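Putative pachytene checkpoint protein 2 (Caenorhabditis elegans, PDB 4XGU) is an AAA+ ATPase that binds and hydrolyses ATP, a protein remodeler that probably plays a key role in chromosome recombination during meiosis. Local coordinates at residues I335-D346 with E401-F412. Sequence-based numbering, arbitrary orientation.
Sequences IMELARIGVVID and ETITLPNCMNLF
Ile-335 projects from its helix into a hollow: its CD1 sits against Cys-408 SG, at 4.1 Å, and Met-409 SD, while its CG1 lies 3.9 Å from Phe-412 CE2. The bend at chi2 (55°) brings Met-409 SD round to that methyl. Leu-338 CD1 meets the Phe-412 ring at its edge, near the ring plane. The axes of helix segments 335-340 and 405-412 come no nearer than 12.5 Å, a separation these side chains bridge. Beyond Gly-342 the backbones of the two segments meet: Ile-403 N donates to Val-343 O at 3.1 Å (161°), whereas Ile-345 N to Ile-403 O is weak. Thr-402 CG2 packs against the loop, 3.5 Å from Ile-345 CB. Asp-346 OD2 accepts from Leu-405 N with its anti lone pair (3.0 Å, 149°), in the first turn of the helix that Thr-404 N-caps; OD1 turns to Val-349 N. Replacing this aspartate by alanine removes the carboxylate, and would probably leave the Leu-405 and Val-349 amides without this acceptor. Within the AAA+ lid, the contact joins the end of helix 324-340 to the start of helix 405-420, with helix 367-378 against Met-409 and helix 384-397 against Phe-412.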
loop_
_atom_site.group_PDB
_atom_site.type_symbol
_atom_site.label_atom_id
_atom_site.label_comp_id
_atom_site.label_asym_id
_atom_site.label_seq_id
_atom_site.Cartn_x
_atom_site.Cartn_y
_atom_site.Cartn_z
ATOM N N ILE B 335 50.264 13.757 12.013
ATOM C CA ILE B 335 51.490 13.831 12.799
ATOM C C ILE B 335 52.275 15.101 12.483
ATOM O O ILE B 335 52.760 15.780 13.385
ATOM C CB ILE B 335 52.388 12.604 12.552
ATOM C CG1 ILE B 335 51.647 11.323 12.933
ATOM C CG2 ILE B 335 53.688 12.716 13.333
ATOM C CD1 ILE B 335 52.421 10.062 12.633
ATOM N N MET B 336 52.389 15.421 11.197
ATOM C CA MET B 336 53.121 16.611 10.771
ATOM C C MET B 336 52.459 17.885 11.285
ATOM O O MET B 336 53.142 18.851 11.629
ATOM C CB MET B 336 53.239 16.652 9.247
ATOM C CG MET B 336 54.120 15.557 8.676
ATOM S SD MET B 336 55.688 15.437 9.558
ATOM C CE MET B 336 56.418 17.029 9.168
ATOM N N GLU B 337 51.130 17.879 11.337
ATOM C CA GLU B 337 50.379 19.008 11.874
ATOM C C GLU B 337 50.526 19.077 13.386
ATOM O O GLU B 337 50.582 20.162 13.967
ATOM C CB GLU B 337 48.901 18.905 11.487
ATOM C CG GLU B 337 47.983 19.897 12.195
ATOM C CD GLU B 337 48.210 21.340 11.772
ATOM O OE1 GLU B 337 48.995 21.583 10.828
ATOM O OE2 GLU B 337 47.593 22.238 12.383
ATOM N N LEU B 338 50.593 17.913 14.023
ATOM C CA LEU B 338 50.815 17.847 15.461
ATOM C C LEU B 338 52.199 18.371 15.826
ATOM O O LEU B 338 52.405 18.910 16.914
ATOM C CB LEU B 338 50.650 16.415 15.967
ATOM C CG LEU B 338 49.226 15.883 16.116
ATOM C CD1 LEU B 338 49.258 14.411 16.490
ATOM C CD2 LEU B 338 48.461 16.687 17.156
ATOM N N ALA B 339 53.148 18.206 14.910
ATOM C CA ALA B 339 54.508 18.689 15.122
ATOM C C ALA B 339 54.594 20.196 14.904
ATOM O O ALA B 339 55.416 20.874 15.519
ATOM C CB ALA B 339 55.477 17.966 14.201
ATOM N N ARG B 340 53.742 20.715 14.026
ATOM C CA ARG B 340 53.715 22.144 13.740
ATOM C C ARG B 340 53.293 22.949 14.965
ATOM O O ARG B 340 53.859 24.002 15.249
ATOM C CB ARG B 340 52.772 22.443 12.572
ATOM C CG ARG B 340 52.738 23.908 12.168
ATOM C CD ARG B 340 51.699 24.170 11.090
ATOM N NE ARG B 340 50.339 23.988 11.587
ATOM C CZ ARG B 340 49.628 24.942 12.182
ATOM N NH1 ARG B 340 50.150 26.150 12.358
ATOM N NH2 ARG B 340 48.397 24.688 12.604
ATOM N N ILE B 341 52.296 22.452 15.689
ATOM C CA ILE B 341 51.805 23.147 16.874
ATOM C C ILE B 341 52.603 22.768 18.114
ATOM O O ILE B 341 52.337 23.263 19.208
ATOM C CB ILE B 341 50.318 22.860 17.119
ATOM C CG1 ILE B 341 50.041 21.362 17.007
ATOM C CG2 ILE B 341 49.461 23.624 16.125
ATOM C CD1 ILE B 341 48.573 21.009 17.107
ATOM N N GLY B 342 53.584 21.888 17.939
ATOM C CA GLY B 342 54.489 21.533 19.018
ATOM C C GLY B 342 53.983 20.425 19.921
ATOM O O GLY B 342 54.573 20.152 20.966
ATOM N N VAL B 343 52.890 19.785 19.523
ATOM C CA VAL B 343 52.344 18.674 20.296
ATOM C C VAL B 343 53.270 17.464 20.206
ATOM O O VAL B 343 53.598 16.840 21.218
ATOM C CB VAL B 343 50.932 18.289 19.818
ATOM C CG1 VAL B 343 50.496 16.975 20.441
ATOM C CG2 VAL B 343 49.943 19.398 20.150
ATOM N N VAL B 344 53.696 17.147 18.988
ATOM C CA VAL B 344 54.655 16.072 18.766
ATOM C C VAL B 344 56.047 16.639 18.488
ATOM O O VAL B 344 56.310 17.162 17.403
ATOM C CB VAL B 344 54.225 15.161 17.597
ATOM C CG1 VAL B 344 55.323 14.159 17.266
ATOM C CG2 VAL B 344 52.928 14.443 17.937
ATOM N N ILE B 345 56.928 16.543 19.479
ATOM C CA ILE B 345 58.304 17.013 19.337
ATOM C C ILE B 345 59.286 15.880 19.605
ATOM O O ILE B 345 59.148 15.143 20.582
ATOM C CB ILE B 345 58.617 18.189 20.294
ATOM C CG1 ILE B 345 57.739 19.401 19.972
ATOM C CG2 ILE B 345 60.087 18.574 20.220
ATOM C CD1 ILE B 345 58.023 20.606 20.846
ATOM N N ASP B 346 60.272 15.742 18.724
ATOM C CA ASP B 346 61.323 14.750 18.898
ATOM C C ASP B 346 62.611 15.228 18.238
ATOM O O ASP B 346 62.674 15.381 17.019
ATOM C CB ASP B 346 60.893 13.397 18.324
ATOM C CG ASP B 346 61.797 12.259 18.766
ATOM O OD1 ASP B 346 63.028 12.363 18.594
ATOM O OD2 ASP B 346 61.272 11.255 19.291
ATOM N N GLU B 401 53.205 16.043 28.249
ATOM C CA GLU B 401 52.644 17.189 27.541
ATOM C C GLU B 401 53.018 17.132 26.066
ATOM O O GLU B 401 52.318 17.670 25.206
ATOM C CB GLU B 401 53.144 18.494 28.163
ATOM C CG GLU B 401 52.352 19.728 27.768
ATOM C CD GLU B 401 51.186 19.992 28.702
ATOM O OE1 GLU B 401 50.392 20.913 28.415
ATOM O OE2 GLU B 401 51.068 19.284 29.726
ATOM N N THR B 402 54.138 16.472 25.788
ATOM C CA THR B 402 54.659 16.348 24.435
ATOM C C THR B 402 54.996 14.894 24.121
ATOM O O THR B 402 55.610 14.202 24.933
ATOM C CB THR B 402 55.911 17.218 24.243
ATOM O OG1 THR B 402 55.548 18.601 24.335
ATOM C CG2 THR B 402 56.541 16.955 22.890
ATOM N N ILE B 403 54.591 14.432 22.943
ATOM C CA ILE B 403 54.795 13.040 22.566
ATOM C C ILE B 403 56.046 12.844 21.712
ATOM O O ILE B 403 56.266 13.567 20.740
ATOM C CB ILE B 403 53.580 12.492 21.797
ATOM C CG1 ILE B 403 52.284 12.858 22.519
ATOM C CG2 ILE B 403 53.690 10.986 21.630
ATOM C CD1 ILE B 403 51.043 12.332 21.839
ATOM N N THR B 404 56.862 11.862 22.083
ATOM C CA THR B 404 58.009 11.480 21.267
ATOM C C THR B 404 57.513 10.732 20.034
ATOM O O THR B 404 56.439 10.132 20.059
ATOM C CB THR B 404 59.002 10.594 22.047
ATOM O OG1 THR B 404 58.507 9.251 22.109
ATOM C CG2 THR B 404 59.198 11.128 23.460
ATOM N N LEU B 405 58.286 10.774 18.954
ATOM C CA LEU B 405 57.892 10.112 17.712
ATOM C C LEU B 405 57.736 8.586 17.855
ATOM O O LEU B 405 56.768 8.027 17.333
ATOM C CB LEU B 405 58.890 10.439 16.594
ATOM C CG LEU B 405 58.405 10.229 15.156
ATOM C CD1 LEU B 405 59.077 11.215 14.235
ATOM C CD2 LEU B 405 58.674 8.815 14.670
ATOM N N PRO B 406 58.680 7.905 18.541
ATOM C CA PRO B 406 58.466 6.462 18.711
ATOM C C PRO B 406 57.204 6.130 19.506
ATOM O O PRO B 406 56.490 5.191 19.156
ATOM C CB PRO B 406 59.715 6.010 19.473
ATOM C CG PRO B 406 60.751 7.008 19.112
ATOM C CD PRO B 406 60.015 8.308 19.023
ATOM N N ASN B 407 56.935 6.894 20.560
ATOM C CA ASN B 407 55.728 6.686 21.351
ATOM C C ASN B 407 54.474 7.073 20.577
ATOM O O ASN B 407 53.421 6.453 20.730
ATOM C CB ASN B 407 55.800 7.474 22.660
ATOM C CG ASN B 407 55.876 6.572 23.874
ATOM O OD1 ASN B 407 55.388 5.442 23.852
ATOM N ND2 ASN B 407 56.489 7.067 24.944
ATOM N N CYS B 408 54.599 8.102 19.744
ATOM C CA CYS B 408 53.494 8.574 18.918
ATOM C C CYS B 408 52.948 7.470 18.021
ATOM O O CYS B 408 51.736 7.314 17.877
ATOM C CB CYS B 408 53.940 9.761 18.068
ATOM S SG CYS B 408 52.801 10.176 16.740
ATOM N N MET B 409 53.857 6.711 17.420
ATOM C CA MET B 409 53.485 5.576 16.587
ATOM C C MET B 409 52.778 4.512 17.422
ATOM O O MET B 409 51.814 3.891 16.972
ATOM C CB MET B 409 54.724 4.992 15.907
ATOM C CG MET B 409 54.599 4.832 14.403
ATOM S SD MET B 409 54.162 6.357 13.549
ATOM C CE MET B 409 55.455 7.452 14.119
ATOM N N ASN B 410 53.259 4.316 18.647
ATOM C CA ASN B 410 52.681 3.323 19.539
ATOM C C ASN B 410 51.291 3.741 20.017
ATOM O O ASN B 410 50.390 2.910 20.132
ATOM C CB ASN B 410 53.602 3.082 20.737
ATOM C CG ASN B 410 53.543 1.651 21.241
ATOM O OD1 ASN B 410 54.331 0.802 20.820
ATOM N ND2 ASN B 410 52.607 1.376 22.145
ATOM N N LEU B 411 51.119 5.032 20.287
ATOM C CA LEU B 411 49.836 5.539 20.762
ATOM C C LEU B 411 48.801 5.552 19.645
ATOM O O LEU B 411 47.637 5.214 19.862
ATOM C CB LEU B 411 49.985 6.943 21.350
ATOM C CG LEU B 411 50.829 7.081 22.621
ATOM C CD1 LEU B 411 50.658 8.467 23.225
ATOM C CD2 LEU B 411 50.482 5.997 23.635
ATOM N N PHE B 412 49.235 5.947 18.450
ATOM C CA PHE B 412 48.359 5.969 17.285
ATOM C C PHE B 412 47.789 4.585 17.016
ATOM O O PHE B 412 46.598 4.436 16.749
ATOM C CB PHE B 412 49.109 6.480 16.053
ATOM C CG PHE B 412 48.804 7.911 15.706
ATOM C CD1 PHE B 412 47.725 8.226 14.899
ATOM C CD2 PHE B 412 49.597 8.941 16.186
ATOM C CE1 PHE B 412 47.441 9.541 14.578
ATOM C CE2 PHE B 412 49.318 10.259 15.867
ATOM C CZ PHE B 412 48.239 10.558 15.062
#